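Local structure of MccB protein (6OM4) at residues 40-45 / 70-75; 9-14 / 18-23; 256-261 / 320-325. The protein takes part in microcin C7 biosynthesis, binding the N-formylated MccA peptide and probably using ATP to attach an adenylate to it through a phosphoramidate bond. All blocks are in the same frame, centred on the assembly; numbering follows the deposited sequence.

Contact 1 of 3, residues 40-45 / 70-75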
ATOM      1  N   LYS A  40     -23.356 -18.565 -19.419  1.00 14.05           N
ATOM      2  CA  LYS A  40     -24.698 -19.033 -19.032  1.00 14.80           C
ATOM      3  C   LYS A  40     -24.739 -19.318 -17.529  1.00 14.93           C
ATOM      4  O   LYS A  40     -25.724 -18.989 -16.862  1.00 15.77           O
ATOM      5  CB  LYS A  40     -25.092 -20.292 -19.818  1.00 16.54           C
ATOM      6  CG  LYS A  40     -25.323 -20.095 -21.313  1.00 18.97           C
ATOM      7  CD  LYS A  40     -25.444 -21.456 -22.024  1.00 22.15           C
ATOM      8  CE  LYS A  40     -26.151 -21.379 -23.356  1.00 25.84           C
ATOM      9  NZ  LYS A  40     -26.484 -22.729 -23.882  1.00 26.64           N
ATOM     10  N   THR A  41     -23.663 -19.892 -16.982  1.00 14.29           N
ATOM     11  CA  THR A  41     -23.565 -20.176 -15.565  1.00 14.72           C
ATOM     12  C   THR A  41     -23.553 -18.864 -14.762  1.00 14.15           C
ATOM     13  O   THR A  41     -24.308 -18.701 -13.800  1.00 14.24           O
ATOM     14  CB  THR A  41     -22.349 -21.059 -15.250  1.00 15.61           C
ATOM     15  OG1 THR A  41     -22.495 -22.271 -15.996  1.00 16.76           O
ATOM     16  CG2 THR A  41     -22.183 -21.394 -13.780  1.00 14.68           C
ATOM     17  N   ALA A  42     -22.703 -17.929 -15.164  1.00 12.20           N
ATOM     18  CA  ALA A  42     -22.537 -16.645 -14.518  1.00 13.09           C
ATOM     19  C   ALA A  42     -23.891 -15.939 -14.400  1.00 14.15           C
ATOM     20  O   ALA A  42     -24.270 -15.398 -13.311  1.00 13.27           O
ATOM     21  CB  ALA A  42     -21.565 -15.810 -15.297  1.00 12.34           C
ATOM     22  N   TYR A  43     -24.643 -15.999 -15.496  1.00 14.47           N
ATOM     23  CA  TYR A  43     -25.900 -15.298 -15.614  1.00 16.63           C
ATOM     24  C   TYR A  43     -26.917 -15.782 -14.572  1.00 16.05           C
ATOM     25  O   TYR A  43     -27.735 -14.971 -14.099  1.00 15.61           O
ATOM     26  CB  TYR A  43     -26.412 -15.447 -17.040  1.00 17.45           C
ATOM     27  CG  TYR A  43     -27.703 -14.729 -17.348  1.00 17.68           C
ATOM     28  CD1 TYR A  43     -27.699 -13.383 -17.684  1.00 18.51           C
ATOM     29  CD2 TYR A  43     -28.902 -15.411 -17.377  1.00 18.81           C
ATOM     30  CE1 TYR A  43     -28.860 -12.728 -18.059  1.00 20.43           C
ATOM     31  CE2 TYR A  43     -30.079 -14.764 -17.738  1.00 20.26           C
ATOM     32  CZ  TYR A  43     -30.057 -13.420 -18.069  1.00 20.58           C
ATOM     33  OH  TYR A  43     -31.210 -12.768 -18.421  1.00 23.09           O
ATOM     34  N   CYS A  44     -26.842 -17.065 -14.179  1.00 16.64           N
ATOM     35  CA  CYS A  44     -27.730 -17.605 -13.161  1.00 16.01           C
ATOM     36  C   CYS A  44     -27.559 -16.913 -11.812  1.00 16.55           C
ATOM     37  O   CYS A  44     -28.428 -17.041 -10.960  1.00 16.02           O
ATOM     38  CB  CYS A  44     -27.481 -19.086 -12.933  1.00 18.56           C
ATOM     39  SG  CYS A  44     -27.897 -20.066 -14.393  1.00 22.44           S
ATOM     40  N   PHE A  45     -26.415 -16.271 -11.580  1.00 14.84           N
ATOM     41  CA  PHE A  45     -26.118 -15.731 -10.258  1.00 14.63           C
ATOM     42  C   PHE A  45     -26.182 -14.200 -10.228  1.00 14.98           C
ATOM     43  O   PHE A  45     -25.635 -13.635  -9.321  1.00 13.92           O
ATOM     44  CB  PHE A  45     -24.746 -16.250  -9.790  1.00 14.68           C
ATOM     45  CG  PHE A  45     -24.701 -17.740  -9.611  1.00 14.71           C
ATOM     46  CD1 PHE A  45     -25.168 -18.329  -8.445  1.00 14.61           C
ATOM     47  CD2 PHE A  45     -24.287 -18.564 -10.643  1.00 14.61           C
ATOM     48  CE1 PHE A  45     -25.192 -19.716  -8.313  1.00 16.03           C
ATOM     49  CE2 PHE A  45     -24.317 -19.940 -10.512  1.00 16.17           C
ATOM     50  CZ  PHE A  45     -24.736 -20.514  -9.337  1.00 16.26           C
ATOM     51  N   ARG A  70     -17.160 -24.025 -10.595  1.00 17.23           N
ATOM     52  CA  ARG A  70     -15.822 -24.128  -9.962  1.00 17.46           C
ATOM     53  C   ARG A  70     -14.906 -23.013 -10.500  1.00 14.84           C
ATOM     54  O   ARG A  70     -14.181 -22.342  -9.748  1.00 14.96           O
ATOM     55  CB  ARG A  70     -15.214 -25.518 -10.189  1.00 18.43           C
ATOM     56  CG  ARG A  70     -13.843 -25.778  -9.550  1.00 21.81           C
ATOM     57  CD  ARG A  70     -12.632 -25.587 -10.456  1.00 25.76           C
ATOM     58  NE  ARG A  70     -12.853 -26.218 -11.734  1.00 32.20           N
ATOM     59  CZ  ARG A  70     -12.445 -25.782 -12.909  1.00 32.06           C
ATOM     60  NH1 ARG A  70     -12.578 -26.584 -13.946  1.00 38.81           N
ATOM     61  NH2 ARG A  70     -11.925 -24.581 -13.070  1.00 29.57           N
ATOM     62  N   PHE A  71     -14.935 -22.823 -11.806  1.00 14.04           N
ATOM     63  CA  PHE A  71     -14.150 -21.809 -12.483  1.00 15.06           C
ATOM     64  C   PHE A  71     -14.499 -20.405 -11.957  1.00 15.83           C
ATOM     65  O   PHE A  71     -13.612 -19.614 -11.645  1.00 15.85           O
ATOM     66  CB  PHE A  71     -14.365 -21.920 -13.992  1.00 16.69           C
ATOM     67  CG  PHE A  71     -13.816 -20.784 -14.819  1.00 18.84           C
ATOM     68  CD1 PHE A  71     -14.514 -19.591 -14.937  1.00 19.15           C
ATOM     69  CD2 PHE A  71     -12.615 -20.924 -15.488  1.00 21.83           C
ATOM     70  CE1 PHE A  71     -13.998 -18.526 -15.662  1.00 21.80           C
ATOM     71  CE2 PHE A  71     -12.113 -19.880 -16.255  1.00 21.45           C
ATOM     72  CZ  PHE A  71     -12.805 -18.688 -16.342  1.00 21.37           C
ATOM     73  N   LEU A  72     -15.788 -20.080 -11.911  1.00 14.94           N
ATOM     74  CA  LEU A  72     -16.220 -18.763 -11.412  1.00 15.82           C
ATOM     75  C   LEU A  72     -15.854 -18.578  -9.936  1.00 16.00           C
ATOM     76  O   LEU A  72     -15.441 -17.500  -9.522  1.00 16.35           O
ATOM     77  CB  LEU A  72     -17.718 -18.617 -11.658  1.00 15.43           C
ATOM     78  CG  LEU A  72     -18.103 -18.486 -13.132  1.00 15.68           C
ATOM     79  CD1 LEU A  72     -19.607 -18.651 -13.323  1.00 16.46           C
ATOM     80  CD2 LEU A  72     -17.692 -17.130 -13.646  1.00 15.48           C
ATOM     81  N   LYS A  73     -16.025 -19.617  -9.119  1.00 15.48           N
ATOM     82  CA  LYS A  73     -15.720 -19.570  -7.710  1.00 18.88           C
ATOM     83  C   LYS A  73     -14.226 -19.366  -7.442  1.00 18.47           C
ATOM     84  O   LYS A  73     -13.851 -18.603  -6.535  1.00 17.57           O
ATOM     85  CB  LYS A  73     -16.105 -20.891  -7.031  1.00 22.49           C
ATOM     86  CG  LYS A  73     -17.563 -21.090  -6.675  1.00 27.30           C
ATOM     87  CD  LYS A  73     -17.711 -22.282  -5.714  1.00 32.35           C
ATOM     88  CE  LYS A  73     -17.872 -21.864  -4.272  1.00 34.66           C
ATOM     89  NZ  LYS A  73     -16.978 -20.736  -3.933  1.00 37.88           N
ATOM     90  N   GLU A  74     -13.364 -20.131  -8.130  1.00 18.01           N
ATOM     91  CA  GLU A  74     -11.934 -20.137  -7.790  1.00 18.95           C
ATOM     92  C   GLU A  74     -11.283 -18.804  -8.181  1.00 17.48           C
ATOM     93  O   GLU A  74     -10.193 -18.500  -7.708  1.00 18.88           O
ATOM     94  CB  GLU A  74     -11.251 -21.352  -8.421  1.00 19.56           C
ATOM     95  CG  GLU A  74     -11.007 -21.208  -9.911  1.00 21.19           C
ATOM     96  CD  GLU A  74     -10.510 -22.470 -10.603  1.00 25.08           C
ATOM     97  OE1 GLU A  74     -10.312 -23.488  -9.909  1.00 24.22           O
ATOM     98  OE2 GLU A  74     -10.367 -22.443 -11.868  1.00 29.21           O
ATOM     99  N   ASN A  75     -11.953 -18.024  -9.030  1.00 16.66           N
ATOM    100  CA  ASN A  75     -11.495 -16.676  -9.381  1.00 14.77           C
ATOM    101  C   ASN A  75     -12.234 -15.581  -8.580  1.00 15.31           C
ATOM    102  O   ASN A  75     -12.011 -14.407  -8.842  1.00 15.48           O
ATOM    103  CB  ASN A  75     -11.623 -16.478 -10.886  1.00 16.16           C
ATOM    104  CG  ASN A  75     -10.639 -17.342 -11.646  1.00 17.38           C
ATOM    105  OD1 ASN A  75      -9.436 -17.101 -11.595  1.00 19.87           O
ATOM    106  ND2 ASN A  75     -11.140 -18.335 -12.338  1.00 16.47           N
TER
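Leu72, from the last turns of helix 62-74, reaches Thr41 and Ala42 near the end of helix 32-43 with a single methyl group. Every close approach between residues 40-45 and 70-75 involves its CD1. Leu72 contributes more than half of the 110 Å² buried here, Ala42 a smaller share and Thr41 less again. The backbones come nearest at Ala42 and Leu72, whose CA atoms are 7.4 Å apart, a spacing bridged by the leucine side chain. Its first torsion sets CG anti to the carbonyl carbon, beside the backbone N (chi1 -69°), and the nearly extended second (chi2 168°) carries CD1 onward to the neighbouring helix.

There CD1 settles against N and CA of Ala42. It is 3.7 Å from Ala42 N, about as far from Ala42 CA, and 4.0 Å from Ala42 CB. The methyl therefore rests on the backbone as well as on the side chain of Ala42, whose small size probably leaves room for so near an approach. Thr41 adds a second contact: its CG2 is 3.8 Å from Leu72 CD1, the two side chains crossing at a slant. With CG2 anti to the backbone N, Thr41 offers its methyl to the leucine while OG1 is turned to its own helix, where it is hydrogen-bonded to Asn37 O.

The seat is completed by residues from several elements: Thr41 also packs on Phe65 and Cys68 of helix 62-74, Ala42 on Leu5 of strand 2-5, and Leu72 on Phe77. All three touching residues are buried. Since methyl groups supply the side-chain contact and the threonine hydroxyl is satisfied within its own helix, these residues join the two helices by apolar packing, without directional polar bonds between them.

Contact 2 of 3, residues 9-14 / 18-23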
ATOM      1  N   VAL A   9     -17.166  -8.342 -12.471  1.00 12.87           N
ATOM      2  CA  VAL A   9     -17.057  -9.268 -13.586  1.00 14.45           C
ATOM      3  C   VAL A   9     -17.478  -8.563 -14.877  1.00 14.84           C
ATOM      4  O   VAL A   9     -18.504  -7.911 -14.947  1.00 15.61           O
ATOM      5  CB  VAL A   9     -17.888 -10.534 -13.324  1.00 15.26           C
ATOM      6  CG1 VAL A   9     -17.780 -11.555 -14.455  1.00 16.38           C
ATOM      7  CG2 VAL A   9     -17.435 -11.150 -12.014  1.00 16.44           C
ATOM      8  N   LYS A  10     -16.653  -8.751 -15.904  1.00 14.71           N
ATOM      9  CA  LYS A  10     -16.945  -8.304 -17.253  1.00 15.36           C
ATOM     10  C   LYS A  10     -16.593  -9.440 -18.209  1.00 15.16           C
ATOM     11  O   LYS A  10     -15.808 -10.334 -17.844  1.00 14.92           O
ATOM     12  CB  LYS A  10     -16.143  -7.038 -17.582  1.00 17.44           C
ATOM     13  CG  LYS A  10     -14.630  -7.236 -17.501  1.00 18.89           C
ATOM     14  CD  LYS A  10     -13.874  -5.933 -17.524  1.00 20.09           C
ATOM     15  CE  LYS A  10     -14.199  -5.103 -18.743  1.00 20.90           C
ATOM     16  NZ  LYS A  10     -13.110  -4.132 -19.016  1.00 22.30           N
ATOM     17  N   ILE A  11     -17.114  -9.355 -19.432  1.00 14.64           N
ATOM     18  CA  ILE A  11     -17.006 -10.463 -20.398  1.00 15.06           C
ATOM     19  C   ILE A  11     -16.706  -9.882 -21.777  1.00 14.24           C
ATOM     20  O   ILE A  11     -17.325  -8.865 -22.143  1.00 15.59           O
ATOM     21  CB  ILE A  11     -18.291 -11.307 -20.434  1.00 16.23           C
ATOM     22  CG1 ILE A  11     -18.726 -11.882 -19.078  1.00 18.00           C
ATOM     23  CG2 ILE A  11     -18.188 -12.396 -21.490  1.00 15.75           C
ATOM     24  CD1 ILE A  11     -17.778 -12.875 -18.495  1.00 20.90           C
ATOM     25  N   ALA A  12     -15.798 -10.521 -22.538  1.00 13.47           N
ATOM     26  CA  ALA A  12     -15.513 -10.037 -23.893  1.00 15.33           C
ATOM     27  C   ALA A  12     -15.156 -11.235 -24.766  1.00 15.89           C
ATOM     28  O   ALA A  12     -14.554 -12.180 -24.284  1.00 15.13           O
ATOM     29  CB  ALA A  12     -14.378  -9.016 -23.880  1.00 15.20           C
ATOM     30  N   ARG A  13     -15.458 -11.122 -26.065  1.00 15.48           N
ATOM     31  CA  ARG A  13     -14.869 -11.999 -27.055  1.00 17.90           C
ATOM     32  C   ARG A  13     -13.401 -11.583 -27.263  1.00 17.27           C
ATOM     33  O   ARG A  13     -13.054 -10.400 -27.199  1.00 18.44           O
ATOM     34  CB  ARG A  13     -15.698 -11.903 -28.342  1.00 20.11           C
ATOM     35  CG  ARG A  13     -15.318 -12.913 -29.411  1.00 22.38           C
ATOM     36  CD  ARG A  13     -15.899 -14.282 -29.103  1.00 24.03           C
ATOM     37  NE  ARG A  13     -15.897 -15.113 -30.301  1.00 26.11           N
ATOM     38  CZ  ARG A  13     -14.796 -15.557 -30.894  1.00 27.08           C
ATOM     39  NH1 ARG A  13     -13.645 -15.630 -30.236  1.00 25.11           N
ATOM     40  NH2 ARG A  13     -14.848 -15.879 -32.174  1.00 28.88           N
ATOM     41  N   TYR A  14     -12.531 -12.558 -27.556  1.00 17.80           N
ATOM     42  CA  TYR A  14     -11.120 -12.312 -27.737  1.00 19.56           C
ATOM     43  C   TYR A  14     -10.460 -13.515 -28.416  1.00 20.42           C
ATOM     44  O   TYR A  14     -10.579 -14.628 -27.910  1.00 22.11           O
ATOM     45  CB  TYR A  14     -10.426 -12.138 -26.383  1.00 19.73           C
ATOM     46  CG  TYR A  14      -9.027 -11.598 -26.467  1.00 19.40           C
ATOM     47  CD1 TYR A  14      -8.833 -10.252 -26.726  1.00 22.41           C
ATOM     48  CD2 TYR A  14      -7.910 -12.387 -26.278  1.00 21.52           C
ATOM     49  CE1 TYR A  14      -7.571  -9.700 -26.793  1.00 24.83           C
ATOM     50  CE2 TYR A  14      -6.632 -11.850 -26.368  1.00 23.91           C
ATOM     51  CZ  TYR A  14      -6.463 -10.496 -26.607  1.00 24.24           C
ATOM     52  OH  TYR A  14      -5.239  -9.883 -26.691  1.00 28.98           O
ATOM     53  N   GLY A  18     -12.693 -16.314 -25.506  1.00 16.84           N
ATOM     54  CA  GLY A  18     -13.186 -15.179 -24.804  1.00 16.21           C
ATOM     55  C   GLY A  18     -12.447 -14.948 -23.513  1.00 15.69           C
ATOM     56  O   GLY A  18     -11.658 -15.787 -23.067  1.00 15.54           O
ATOM     57  N   LEU A  19     -12.758 -13.802 -22.915  1.00 14.08           N
ATOM     58  CA  LEU A  19     -12.270 -13.392 -21.666  1.00 14.05           C
ATOM     59  C   LEU A  19     -13.403 -13.359 -20.639  1.00 14.43           C
ATOM     60  O   LEU A  19     -14.545 -12.925 -20.924  1.00 14.38           O
ATOM     61  CB  LEU A  19     -11.680 -11.994 -21.804  1.00 14.73           C
ATOM     62  CG  LEU A  19     -10.422 -11.905 -22.675  1.00 15.46           C
ATOM     63  CD1 LEU A  19     -10.132 -10.454 -23.006  1.00 17.94           C
ATOM     64  CD2 LEU A  19      -9.221 -12.521 -21.984  1.00 16.69           C
ATOM     65  N   VAL A  20     -13.043 -13.791 -19.436  1.00 14.67           N
ATOM     66  CA  VAL A  20     -13.901 -13.625 -18.277  1.00 14.60           C
ATOM     67  C   VAL A  20     -13.092 -12.936 -17.179  1.00 13.80           C
ATOM     68  O   VAL A  20     -12.029 -13.384 -16.778  1.00 14.65           O
ATOM     69  CB  VAL A  20     -14.465 -14.977 -17.805  1.00 15.59           C
ATOM     70  CG1 VAL A  20     -15.360 -14.792 -16.579  1.00 17.46           C
ATOM     71  CG2 VAL A  20     -15.158 -15.716 -18.941  1.00 16.47           C
ATOM     72  N   GLY A  21     -13.615 -11.811 -16.680  1.00 13.26           N
ATOM     73  CA  GLY A  21     -13.007 -11.155 -15.587  1.00 13.69           C
ATOM     74  C   GLY A  21     -12.054 -10.079 -16.051  1.00 14.31           C
ATOM     75  O   GLY A  21     -11.738  -9.969 -17.247  1.00 14.27           O
ATOM     76  N   GLY A  22     -11.618  -9.261 -15.101  1.00 15.63           N
ATOM     77  CA  GLY A  22     -10.606  -8.259 -15.351  1.00 16.24           C
ATOM     78  C   GLY A  22      -9.634  -8.155 -14.209  1.00 16.35           C
ATOM     79  O   GLY A  22     -10.000  -8.418 -13.033  1.00 17.34           O
ATOM     80  N   GLY A  23      -8.415  -7.687 -14.520  1.00 14.79           N
ATOM     81  CA  GLY A  23      -7.340  -7.575 -13.509  1.00 15.57           C
ATOM     82  C   GLY A  23      -6.515  -8.851 -13.441  1.00 15.30           C
ATOM     83  O   GLY A  23      -6.486  -9.590 -14.416  1.00 14.73           O
TER
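Ala12 and Leu19 form the hydrogen-bonded pair at the heart of an antiparallel hairpin, whose strand segments 11-14 and 18-20 run at 155° to one another with axes 4.4 Å apart. The bond from Leu19 N to Ala12 O is 2.8 Å long and nearly straight (176° at the hydrogen); its return, Ala12 N to Leu19 O, stretches to 3.2 Å. A third bond, Gly21 N to Lys10 O at 2.9 Å, carries the pairing beyond the regular strands. Gly21 has a positive phi of 94°, which its lack of a side chain accommodates. Flanking Ala12-Leu19 are two non-hydrogen-bonded pairs, Ile11 with Val20 and Arg13 with Gly18; in the latter the CA atoms close to 4.2 Å.

Side chains sort onto two faces. On one, Ile11 and Val20 lie side by side and point the same way, Ile11 CD1 resting 3.6 Å from Val20 CG1. On the other, Leu19 packs diagonally against Tyr14 rather than its paired Ala12: Leu19 CG is 3.7 Å from Tyr14 CB, and Leu19 CD1 lies obliquely by the ring.

Strand 17-20 is the middle of three, bonded on its far side to strand 27-29 through Gly18 with Val29 and Val20 with Gln27. Arg13 NH1 bonds to Gly15 O and Gly17 O, at the turn and the start of the next strand, while helix 32-43 packs on the Ile11-Val20 face through Trp35, with Ile39 also meeting Ile11.

Contact 3 of 3, residues 256-261 / 320-325. With ZN (zinc ion), chain E.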
ATOM      1  N   GLY A 256      12.397  -9.627   7.205  1.00 18.04           N
ATOM      2  CA  GLY A 256      13.685  -8.989   7.397  1.00 19.44           C
ATOM      3  C   GLY A 256      13.533  -7.537   7.809  1.00 20.00           C
ATOM      4  O   GLY A 256      12.464  -6.929   7.620  1.00 20.22           O
ATOM      5  N   CYS A 257      14.603  -6.983   8.398  1.00 18.05           N
ATOM      6  CA  CYS A 257      14.669  -5.563   8.678  1.00 17.03           C
ATOM      7  C   CYS A 257      15.556  -4.897   7.609  1.00 16.50           C
ATOM      8  O   CYS A 257      16.086  -5.565   6.729  1.00 16.33           O
ATOM      9  CB  CYS A 257      15.157  -5.294  10.105  1.00 16.66           C
ATOM     10  SG  CYS A 257      16.948  -5.385  10.292  1.00 17.44           S
ATOM     11  N   TYR A 258      15.662  -3.568   7.676  1.00 17.51           N
ATOM     12  CA  TYR A 258      16.419  -2.779   6.716  1.00 17.19           C
ATOM     13  C   TYR A 258      17.894  -3.204   6.620  1.00 21.01           C
ATOM     14  O   TYR A 258      18.499  -3.033   5.563  1.00 20.72           O
ATOM     15  CB  TYR A 258      16.307  -1.307   7.091  1.00 18.33           C
ATOM     16  CG  TYR A 258      16.703  -0.332   6.000  1.00 18.36           C
ATOM     17  CD1 TYR A 258      15.853  -0.019   4.957  1.00 21.49           C
ATOM     18  CD2 TYR A 258      17.912   0.329   6.070  1.00 21.65           C
ATOM     19  CE1 TYR A 258      16.204   0.907   3.987  1.00 20.93           C
ATOM     20  CE2 TYR A 258      18.281   1.266   5.113  1.00 22.82           C
ATOM     21  CZ  TYR A 258      17.406   1.574   4.089  1.00 21.25           C
ATOM     22  OH  TYR A 258      17.797   2.515   3.166  1.00 22.72           O
ATOM     23  N   GLU A 259      18.438  -3.811   7.686  1.00 20.87           N
ATOM     24  CA  GLU A 259      19.903  -4.133   7.749  1.00 23.03           C
ATOM     25  C   GLU A 259      20.183  -5.633   7.571  1.00 22.42           C
ATOM     26  O   GLU A 259      21.334  -6.038   7.481  1.00 22.03           O
ATOM     27  CB  GLU A 259      20.461  -3.561   9.047  1.00 25.26           C
ATOM     28  CG  GLU A 259      20.323  -2.052   9.036  1.00 29.21           C
ATOM     29  CD  GLU A 259      21.330  -1.219   9.789  1.00 35.10           C
ATOM     30  OE1 GLU A 259      22.415  -1.740  10.142  1.00 38.66           O
ATOM     31  OE2 GLU A 259      20.985  -0.064  10.051  1.00 32.86           O
ATOM     32  N   CYS A 260      19.147  -6.451   7.422  1.00 22.72           N
ATOM     33  CA  CYS A 260      19.372  -7.898   7.330  1.00 22.22           C
ATOM     34  C   CYS A 260      20.302  -8.223   6.162  1.00 23.88           C
ATOM     35  O   CYS A 260      21.278  -8.974   6.329  1.00 23.55           O
ATOM     36  CB  CYS A 260      18.074  -8.674   7.129  1.00 20.41           C
ATOM     37  SG  CYS A 260      17.192  -9.050   8.666  1.00 20.46           S
ATOM     38  N   GLN A 261      19.967  -7.694   4.981  1.00 21.94           N
ATOM     39  CA  GLN A 261      20.746  -7.929   3.777  1.00 28.06           C
ATOM     40  C   GLN A 261      21.477  -6.630   3.447  1.00 31.27           C
ATOM     41  O   GLN A 261      20.983  -5.545   3.735  1.00 33.28           O
ATOM     42  CB  GLN A 261      19.867  -8.365   2.602  1.00 28.02           C
ATOM     43  CG  GLN A 261      18.857  -9.430   2.983  1.00 26.77           C
ATOM     44  CD  GLN A 261      19.546 -10.751   3.169  1.00 29.53           C
ATOM     45  OE1 GLN A 261      20.545 -11.032   2.505  1.00 30.70           O
ATOM     46  NE2 GLN A 261      19.016 -11.572   4.064  1.00 28.26           N
ATOM     47  N   ASN A 320       9.644  -8.256   3.072  1.00 16.27           N
ATOM     48  CA  ASN A 320      10.973  -8.823   2.753  1.00 16.69           C
ATOM     49  C   ASN A 320      11.557  -8.210   1.476  1.00 17.02           C
ATOM     50  O   ASN A 320      12.453  -8.812   0.866  1.00 19.06           O
ATOM     51  CB  ASN A 320      10.909 -10.353   2.592  1.00 17.37           C
ATOM     52  CG  ASN A 320      10.463 -11.040   3.858  1.00 17.19           C
ATOM     53  OD1 ASN A 320      11.120 -10.867   4.884  1.00 15.90           O
ATOM     54  ND2 ASN A 320       9.362 -11.795   3.787  1.00 18.08           N
ATOM     55  N   LYS A 321      11.103  -7.011   1.061  1.00 14.93           N
ATOM     56  CA  LYS A 321      11.500  -6.465  -0.244  1.00 16.24           C
ATOM     57  C   LYS A 321      11.535  -4.930  -0.186  1.00 15.57           C
ATOM     58  O   LYS A 321      10.684  -4.322   0.395  1.00 16.36           O
ATOM     59  CB  LYS A 321      10.548  -6.925  -1.359  1.00 17.40           C
ATOM     60  CG  LYS A 321      10.626  -8.419  -1.669  1.00 20.11           C
ATOM     61  CD  LYS A 321       9.757  -8.867  -2.795  1.00 23.12           C
ATOM     62  CE  LYS A 321       9.637 -10.377  -2.792  1.00 27.68           C
ATOM     63  NZ  LYS A 321       9.123 -10.843  -4.091  1.00 32.95           N
ATOM     64  N   ARG A 322      12.530  -4.333  -0.838  1.00 15.15           N
ATOM     65  CA  ARG A 322      12.534  -2.905  -1.097  1.00 15.85           C
ATOM     66  C   ARG A 322      12.410  -2.779  -2.612  1.00 15.71           C
ATOM     67  O   ARG A 322      13.325  -3.267  -3.301  1.00 15.45           O
ATOM     68  CB  ARG A 322      13.834  -2.288  -0.602  1.00 17.14           C
ATOM     69  CG  ARG A 322      14.004  -0.795  -0.860  1.00 17.25           C
ATOM     70  CD  ARG A 322      15.119  -0.240   0.011  1.00 17.49           C
ATOM     71  NE  ARG A 322      15.375   1.195  -0.167  1.00 17.95           N
ATOM     72  CZ  ARG A 322      16.274   1.714  -1.004  1.00 18.68           C
ATOM     73  NH1 ARG A 322      17.090   0.918  -1.680  1.00 15.83           N
ATOM     74  NH2 ARG A 322      16.371   3.044  -1.109  1.00 15.61           N
ATOM     75  N   ILE A 323      11.260  -2.253  -3.094  1.00 15.27           N
ATOM     76  CA  ILE A 323      10.870  -2.349  -4.481  1.00 13.02           C
ATOM     77  C   ILE A 323      11.075  -0.987  -5.170  1.00 14.63           C
ATOM     78  O   ILE A 323      10.619   0.011  -4.661  1.00 15.28           O
ATOM     79  CB  ILE A 323       9.408  -2.832  -4.601  1.00 14.54           C
ATOM     80  CG1 ILE A 323       9.215  -4.186  -3.906  1.00 16.64           C
ATOM     81  CG2 ILE A 323       8.943  -2.861  -6.048  1.00 16.35           C
ATOM     82  CD1 ILE A 323       7.803  -4.556  -3.568  1.00 17.31           C
ATOM     83  N   GLY A 324      11.766  -0.995  -6.302  1.00 12.03           N
ATOM     84  CA  GLY A 324      11.941   0.199  -7.131  1.00 13.43           C
ATOM     85  C   GLY A 324      11.142   0.087  -8.407  1.00 13.61           C
ATOM     86  O   GLY A 324      11.203  -0.947  -9.120  1.00 15.67           O
ATOM     87  N   ILE A 325      10.501   1.208  -8.785  1.00 14.42           N
ATOM     88  CA  ILE A 325       9.847   1.366 -10.030  1.00 14.14           C
ATOM     89  C   ILE A 325      10.512   2.538 -10.767  1.00 14.52           C
ATOM     90  O   ILE A 325      10.481   3.670 -10.283  1.00 15.34           O
ATOM     91  CB  ILE A 325       8.338   1.623  -9.853  1.00 16.14           C
ATOM     92  CG1 ILE A 325       7.662   0.528  -9.034  1.00 17.42           C
ATOM     93  CG2 ILE A 325       7.678   1.810 -11.219  1.00 15.46           C
ATOM     94  CD1 ILE A 325       7.635   0.819  -7.563  1.00 23.78           C
TER
HETATM   95 ZN    ZN E 401      17.605  -7.535  10.367  1.00 18.99          ZN
HETATM   96  O   HOH W   1      10.643  -6.635   5.161  1.00 15.47           O
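Gly256 and Asn320 make the direct polar link between the zinc-binding loop and the residue just before strand 321-326. Gly256 N donates to Asn320 OD1 over 2.9 Å, with 159° at the hydrogen, and approaches the amide oxygen almost head-on. Asn320 CG sits anti to its own carbonyl carbon, beside the backbone N (chi1 -62°), which brings the side-chain amide round to the glycine. A water doubles the link: it donates to Gly256 O and accepts from Asn320 N at 2.8 Å. Both backbone polar groups of Gly256 are thus tied to one residue.

The second kind of contact is packing between Tyr258 and Arg322. Tyr258 OH stands over one face of the guanidinium, displaced toward its rim, and Tyr258 CE1 is 4.2 Å from Arg322 NE. The arginine chain is extended through its first three torsions, which carries the guanidinium out beside the tyrosine. That head is also gripped by Gln335 of strand 332-336 and by the bound peptide, to whose backbone NH1 and NH2 both donate; Tyr258 packs on the same peptide backbone.

Metal coordination forms the third group. Cys257 SG and Cys260 SG bind zinc at 2.2 and 2.3 Å, and Cys343 and Cys346 complete the site. A type I turn from Cys257 to Cys260 brings the first two thiolates together. Backbone amides support both: Cys257 N donates to Cys260 SG at 3.3 Å and Glu259 N to Cys257 SG at 3.4 Å, which would probably help spread their negative charge. Two CxxC pairs around one zinc make a four-cysteine structural-type site, familiar from ThiF/E1-like enzymes, here joined to a sheet strand whose arginine holds the peptide.

How the contacts relate
Along the chain contact 2 comes first, contact 1 next and contact 3 last, each closing before the following one opens. Contacts 1 and 2 belong to one N-terminal part of the fold: their centres are 13 Å apart, and they touch where Phe71 CE1 meets Val20 CG1 at 4.1 Å. Helix 32-43 serves both, bearing one side of contact 1 and packing on the hairpin of contact 2. Contact 3 lies within the ThiF family region: strand 321-326, next to the outermost strand 332-336 of the mixed sheet, carries one segment, and the loop after strand 243-250 the other. Contacts 1 and 2 stay about 21 and 18 Å, between nearest atoms, from this zinc-binding, peptide-holding contact.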